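Local coordinates for protein tRNA (adenine-N(1)-)-methyltransferase (Thermus thermophilus, PDB 2PWY) that methylates N1 of adenosine 58 in tRNA with S-adenosyl-L-methionine as methyl donor, working as a homotetramer needed for growth at extreme temperatures, at residues Val195-Asn200 against Gly244-Leu249; Tyr81-Ser86 against Leu222-Arg227. All coordinates share one frame; numbering follows the deposited sequence.

Interaction 1 is the more buried of the two: it pairs two neighbouring antiparallel strands inside the mixed sheet of the catalytic domain, with main-chain hydrogen bonds and aromatic packing beside the cofactor pocket. Interaction 2, only partly buried, lays the start of helix 82-91 against strand 216-232, which lies next to strand 248-254 of interaction 1, and relies on a lysine, a tryptophan and a bridging water. Their centres are about 9 Å apart and they meet at Thr-246, whose hydroxyl OG1 probably hydrogen-bonds to Lys-83 NZ and Asp-84 OD2. Subunit interfaces adjoin both, and in interaction 2 the sheet itself runs on into another chain.

Interaction 1 (Val195-Asn200 against Gly244-Leu249); sequences VAYLPN and GHTAFL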
loop_
_atom_site.group_PDB
_atom_site.type_symbol
_atom_site.label_atom_id
_atom_site.label_comp_id
_atom_site.label_asym_id
_atom_site.label_seq_id
_atom_site.Cartn_x
_atom_site.Cartn_y
_atom_site.Cartn_z
ATOM N N VAL A 195 -19.380 -11.859 -6.692
ATOM C CA VAL A 195 -18.230 -11.294 -5.977
ATOM C C VAL A 195 -18.218 -11.848 -4.563
ATOM O O VAL A 195 -19.218 -11.727 -3.832
ATOM C CB VAL A 195 -18.233 -9.740 -5.931
ATOM C CG1 VAL A 195 -16.981 -9.257 -5.174
ATOM C CG2 VAL A 195 -18.267 -9.149 -7.355
ATOM N N ALA A 196 -17.102 -12.485 -4.205
ATOM C CA ALA A 196 -16.921 -13.095 -2.888
ATOM C C ALA A 196 -15.867 -12.369 -2.069
ATOM O O ALA A 196 -14.835 -11.949 -2.592
ATOM C CB ALA A 196 -16.540 -14.562 -3.008
ATOM N N TYR A 197 -16.145 -12.271 -0.770
ATOM C CA TYR A 197 -15.279 -11.628 0.221
ATOM C C TYR A 197 -14.617 -12.737 1.042
ATOM O O TYR A 197 -15.302 -13.569 1.630
ATOM C CB TYR A 197 -16.188 -10.744 1.071
ATOM C CG TYR A 197 -15.628 -9.985 2.255
ATOM C CD1 TYR A 197 -15.136 -8.682 2.107
ATOM C CD2 TYR A 197 -15.703 -10.514 3.543
ATOM C CE1 TYR A 197 -14.688 -7.947 3.219
ATOM C CE2 TYR A 197 -15.252 -9.785 4.661
ATOM C CZ TYR A 197 -14.761 -8.510 4.488
ATOM O OH TYR A 197 -14.332 -7.788 5.581
ATOM N N LEU A 198 -13.285 -12.774 1.043
ATOM C CA LEU A 198 -12.553 -13.864 1.694
ATOM C C LEU A 198 -11.286 -13.359 2.395
ATOM O O LEU A 198 -10.438 -12.725 1.754
ATOM C CB LEU A 198 -12.143 -14.900 0.655
ATOM C CG LEU A 198 -13.248 -15.784 0.084
ATOM C CD1 LEU A 198 -12.716 -16.564 -1.136
ATOM C CD2 LEU A 198 -13.827 -16.728 1.155
ATOM N N PRO A 199 -11.158 -13.628 3.705
ATOM C CA PRO A 199 -9.989 -13.101 4.422
ATOM C C PRO A 199 -8.630 -13.677 3.993
ATOM O O PRO A 199 -7.630 -12.935 3.987
ATOM C CB PRO A 199 -10.268 -13.459 5.890
ATOM C CG PRO A 199 -11.726 -13.807 5.946
ATOM C CD PRO A 199 -12.068 -14.369 4.600
ATOM N N ASN A 200 -8.588 -14.963 3.659
ATOM C CA ASN A 200 -7.321 -15.673 3.459
ATOM C C ASN A 200 -7.031 -15.932 1.992
ATOM O O ASN A 200 -7.926 -16.323 1.227
ATOM C CB ASN A 200 -7.325 -17.016 4.212
ATOM C CG ASN A 200 -7.310 -16.834 5.715
ATOM O OD1 ASN A 200 -6.280 -16.502 6.296
ATOM N ND2 ASN A 200 -8.454 -17.050 6.352
ATOM N N GLY A 244 -4.754 -2.962 8.133
ATOM C CA GLY A 244 -3.868 -3.437 7.060
ATOM C C GLY A 244 -4.553 -4.348 6.058
ATOM O O GLY A 244 -4.210 -4.374 4.864
ATOM N N HIS A 245 -5.532 -5.099 6.542
ATOM C CA HIS A 245 -6.204 -6.086 5.708
ATOM C C HIS A 245 -7.533 -6.420 6.343
ATOM O O HIS A 245 -7.651 -6.431 7.570
ATOM C CB HIS A 245 -5.349 -7.352 5.605
ATOM C CG HIS A 245 -5.986 -8.446 4.809
ATOM N ND1 HIS A 245 -6.116 -8.391 3.438
ATOM C CD2 HIS A 245 -6.527 -9.625 5.192
ATOM C CE1 HIS A 245 -6.714 -9.490 3.011
ATOM N NE2 HIS A 245 -6.972 -10.255 4.056
ATOM N N THR A 246 -8.530 -6.660 5.501
ATOM C CA THR A 246 -9.791 -7.228 5.961
ATOM C C THR A 246 -10.030 -8.527 5.195
ATOM O O THR A 246 -10.048 -9.621 5.788
ATOM C CB THR A 246 -10.961 -6.232 5.783
ATOM O OG1 THR A 246 -10.988 -5.751 4.426
ATOM C CG2 THR A 246 -10.777 -5.045 6.730
ATOM N N ALA A 247 -10.200 -8.403 3.874
ATOM C CA ALA A 247 -10.395 -9.547 3.001
ATOM C C ALA A 247 -10.034 -9.234 1.555
ATOM O O ALA A 247 -9.936 -8.069 1.167
ATOM C CB ALA A 247 -11.854 -10.041 3.076
ATOM N N PHE A 248 -9.836 -10.296 0.780
ATOM C CA PHE A 248 -9.740 -10.211 -0.658
ATOM C C PHE A 248 -11.127 -10.243 -1.266
ATOM O O PHE A 248 -12.025 -10.875 -0.714
ATOM C CB PHE A 248 -8.944 -11.405 -1.180
ATOM C CG PHE A 248 -7.561 -11.469 -0.626
ATOM C CD1 PHE A 248 -6.541 -10.760 -1.239
ATOM C CD2 PHE A 248 -7.284 -12.202 0.526
ATOM C CE1 PHE A 248 -5.243 -10.779 -0.718
ATOM C CE2 PHE A 248 -5.981 -12.247 1.046
ATOM C CZ PHE A 248 -4.973 -11.527 0.432
ATOM N N LEU A 249 -11.281 -9.572 -2.406
ATOM C CA LEU A 249 -12.508 -9.664 -3.199
ATOM C C LEU A 249 -12.211 -10.451 -4.464
ATOM O O LEU A 249 -11.229 -10.175 -5.170
ATOM C CB LEU A 249 -13.038 -8.268 -3.563
ATOM C CG LEU A 249 -13.315 -7.283 -2.421
ATOM C CD1 LEU A 249 -13.948 -6.017 -2.964
ATOM C CD2 LEU A 249 -14.209 -7.917 -1.391
#
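Tyr-197 lies with one ring face on the methyl of Ala-247, whose CB sits 3.5 Å from the ring centroid, only 9° off its normal, a close CH-pi contact. Swinging CG anti to the backbone N (chi1 177°) sets the ring over this methyl, just ahead of strand 248-254, while Leu-249 CD2 meets the ring edge at 3.7 Å from CD1. Alanine suits the spot: its CB is held between the ring face and Leu-198 O, 3.3 Å away, leaving little room for a larger side chain. Were Tyr-197 shortened to an alanine, the Ala-247 methyl would probably lose its aromatic cover and a gap would open beside Leu-249. Beneath this tight, buried trio, Leu-198 and Phe-248 form an antiparallel hydrogen-bonded pair: Leu-198 N gives to Phe-248 O at 2.9 Å, and Phe-248 N returns a bond to Leu-198 O. The looser side is at the partly exposed Pro-199 and Asn-200. Here the ladder ends, proline suiting the turn out of the strand (phi -66°), and His-245 NE2 donates to a lone pair of Pro-199 O (2.8 Å), in the imidazole plane. Asn-200 instead bonds through OD1 to Ala-236 N of the second subunit. Helix 82-91 covers Leu-249 and Tyr-197, the latter's side chain beside that of the S-adenosyl-L-methionine-binding Asp-173, whereas helix 201-211 covers Leu-198 and Phe-248 on the other face of this class I methyltransferase sheet.

Interaction 2 (Tyr81-Ser86 against Leu222-Arg227); sequences YPKDAS and LEVGWR
Lys-83 lays its CB over one face of the Trp-226 indole, 3.5 Å from the centroid of the five-membered ring and 10° off its normal, a CH-pi contact made by the aliphatic root of a charged residue. CG stands between the backbone N and the carbonyl carbon (chi1 68°), and from there the chain runs extended past Val-224 until a bend at chi4 turns the ammonium to the strand. NZ gives a hydrogen bond to Val-224 O at 2.7 Å, from above the carbonyl plane, and a salt bridge to Asp-84 OD1 at 2.8 Å on the syn side of the carboxylate. Lysine thus serves both demands, an aliphatic stem for the indole and a cation for Val-224 O, Asp-84 OD1 and the hydroxyl of Thr-246. The same OD1 accepts from a water that in turn accepts from Val-224 N, so main-chain N and O of one valine are both tied to the helix start. Packing fills in between: Val-224 CG1 lies 3.9 Å from Lys-83 CB, and Val-224 CB 3.6 Å from Asp-84 OD1. Asp-84 OD2 probably hydrogen-bonds Thr-246 OG1, at an unusually short separation. Helix 82-91 spans strands 216-232 and 248-254, Leu-249 of the latter packing on Ala-87 and Met-88, with Glu-67 of helix 66-72 touching Trp-226, while strand 216-232 pairs antiparallel with a strand of the third subunit.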
loop_
_atom_site.group_PDB
_atom_site.type_symbol
_atom_site.label_atom_id
_atom_site.label_comp_id
_atom_site.label_asym_id
_atom_site.label_seq_id
_atom_site.Cartn_x
_atom_site.Cartn_y
_atom_site.Cartn_z
ATOM N N TYR A 81 -16.448 -4.977 6.035
ATOM C CA TYR A 81 -16.004 -3.606 6.275
ATOM C C TYR A 81 -16.542 -2.669 5.197
ATOM O O TYR A 81 -16.682 -3.065 4.044
ATOM C CB TYR A 81 -14.477 -3.524 6.379
ATOM C CG TYR A 81 -13.969 -4.049 7.710
ATOM C CD1 TYR A 81 -13.554 -3.179 8.720
ATOM C CD2 TYR A 81 -13.925 -5.420 7.960
ATOM C CE1 TYR A 81 -13.098 -3.673 9.953
ATOM C CE2 TYR A 81 -13.480 -5.919 9.168
ATOM C CZ TYR A 81 -13.061 -5.048 10.158
ATOM O OH TYR A 81 -12.616 -5.574 11.355
ATOM N N PRO A 82 -16.858 -1.418 5.572
ATOM C CA PRO A 82 -17.360 -0.431 4.612
ATOM C C PRO A 82 -16.542 -0.271 3.322
ATOM O O PRO A 82 -17.125 -0.204 2.258
ATOM C CB PRO A 82 -17.387 0.864 5.443
ATOM C CG PRO A 82 -17.689 0.379 6.800
ATOM C CD PRO A 82 -16.797 -0.840 6.929
ATOM N N LYS A 83 -15.213 -0.248 3.393
ATOM C CA LYS A 83 -14.418 -0.089 2.169
ATOM C C LYS A 83 -14.682 -1.240 1.187
ATOM O O LYS A 83 -14.680 -1.068 -0.042
ATOM C CB LYS A 83 -12.925 0.003 2.503
ATOM C CG LYS A 83 -12.307 -1.281 3.046
ATOM C CD LYS A 83 -10.821 -1.099 3.340
ATOM C CE LYS A 83 -10.244 -2.408 3.905
ATOM N NZ LYS A 83 -10.217 -3.527 2.912
ATOM N N ASP A 84 -14.892 -2.424 1.748
ATOM C CA ASP A 84 -15.097 -3.626 0.946
ATOM C C ASP A 84 -16.519 -3.714 0.416
ATOM O O ASP A 84 -16.723 -4.098 -0.735
ATOM C CB ASP A 84 -14.750 -4.863 1.778
ATOM C CG ASP A 84 -13.317 -4.818 2.307
ATOM O OD1 ASP A 84 -12.416 -4.564 1.495
ATOM O OD2 ASP A 84 -13.116 -5.007 3.522
ATOM N N ALA A 85 -17.497 -3.361 1.245
ATOM C CA ALA A 85 -18.908 -3.399 0.828
ATOM C C ALA A 85 -19.139 -2.387 -0.301
ATOM O O ALA A 85 -19.797 -2.690 -1.298
ATOM C CB ALA A 85 -19.825 -3.134 2.006
ATOM N N SER A 86 -18.557 -1.203 -0.146
ATOM C CA SER A 86 -18.556 -0.169 -1.177
ATOM C C SER A 86 -17.998 -0.692 -2.511
ATOM O O SER A 86 -18.624 -0.526 -3.575
ATOM C CB SER A 86 -17.720 1.021 -0.675
ATOM O OG SER A 86 -17.667 2.060 -1.634
ATOM N N LEU A 222 -8.769 -8.823 -5.870
ATOM C CA LEU A 222 -8.193 -7.564 -5.412
ATOM C C LEU A 222 -8.280 -7.332 -3.918
ATOM O O LEU A 222 -9.057 -7.993 -3.216
ATOM C CB LEU A 222 -8.764 -6.383 -6.196
ATOM C CG LEU A 222 -10.257 -6.083 -6.082
ATOM C CD1 LEU A 222 -10.455 -5.172 -4.920
ATOM C CD2 LEU A 222 -10.756 -5.402 -7.350
ATOM N N GLU A 223 -7.440 -6.410 -3.456
ATOM C CA GLU A 223 -7.458 -5.917 -2.091
ATOM C C GLU A 223 -7.790 -4.437 -2.125
ATOM O O GLU A 223 -7.110 -3.647 -2.805
ATOM C CB GLU A 223 -6.078 -6.047 -1.440
ATOM C CG GLU A 223 -5.466 -7.409 -1.439
ATOM C CD GLU A 223 -4.036 -7.351 -0.961
ATOM O OE1 GLU A 223 -3.140 -7.835 -1.685
ATOM O OE2 GLU A 223 -3.812 -6.783 0.134
ATOM N N VAL A 224 -8.827 -4.067 -1.385
ATOM C CA VAL A 224 -9.214 -2.676 -1.228
ATOM C C VAL A 224 -8.461 -2.104 -0.031
ATOM O O VAL A 224 -8.429 -2.709 1.045
ATOM C CB VAL A 224 -10.756 -2.537 -1.025
ATOM C CG1 VAL A 224 -11.158 -1.093 -0.794
ATOM C CG2 VAL A 224 -11.513 -3.101 -2.235
ATOM N N GLY A 225 -7.830 -0.955 -0.239
ATOM C CA GLY A 225 -7.213 -0.212 0.846
ATOM C C GLY A 225 -7.762 1.196 0.877
ATOM O O GLY A 225 -7.829 1.873 -0.165
ATOM N N TRP A 226 -8.162 1.637 2.068
ATOM C CA TRP A 226 -8.469 3.050 2.300
ATOM C C TRP A 226 -7.436 3.534 3.304
ATOM O O TRP A 226 -7.554 3.300 4.523
ATOM C CB TRP A 226 -9.889 3.254 2.830
ATOM C CG TRP A 226 -11.009 3.108 1.809
ATOM C CD1 TRP A 226 -10.921 2.624 0.533
ATOM C CD2 TRP A 226 -12.394 3.428 2.023
ATOM N NE1 TRP A 226 -12.171 2.634 -0.065
ATOM C CE2 TRP A 226 -13.085 3.124 0.829
ATOM C CE3 TRP A 226 -13.113 3.942 3.114
ATOM C CZ2 TRP A 226 -14.473 3.321 0.693
ATOM C CZ3 TRP A 226 -14.489 4.148 2.977
ATOM C CH2 TRP A 226 -15.150 3.833 1.779
ATOM N N ARG A 227 -6.400 4.169 2.773
ATOM C CA ARG A 227 -5.264 4.621 3.567
ATOM C C ARG A 227 -5.603 5.972 4.156
ATOM O O ARG A 227 -5.630 6.979 3.445
ATOM C CB ARG A 227 -4.024 4.699 2.678
ATOM C CG ARG A 227 -2.744 5.105 3.376
ATOM C CD ARG A 227 -1.582 4.984 2.368
ATOM N NE ARG A 227 -0.272 5.427 2.873
ATOM C CZ ARG A 227 0.419 4.827 3.844
ATOM N NH1 ARG A 227 -0.071 3.763 4.484
ATOM N NH2 ARG A 227 1.598 5.312 4.195
HETATM O O HOH W 1 -10.595 -5.873 -0.195
#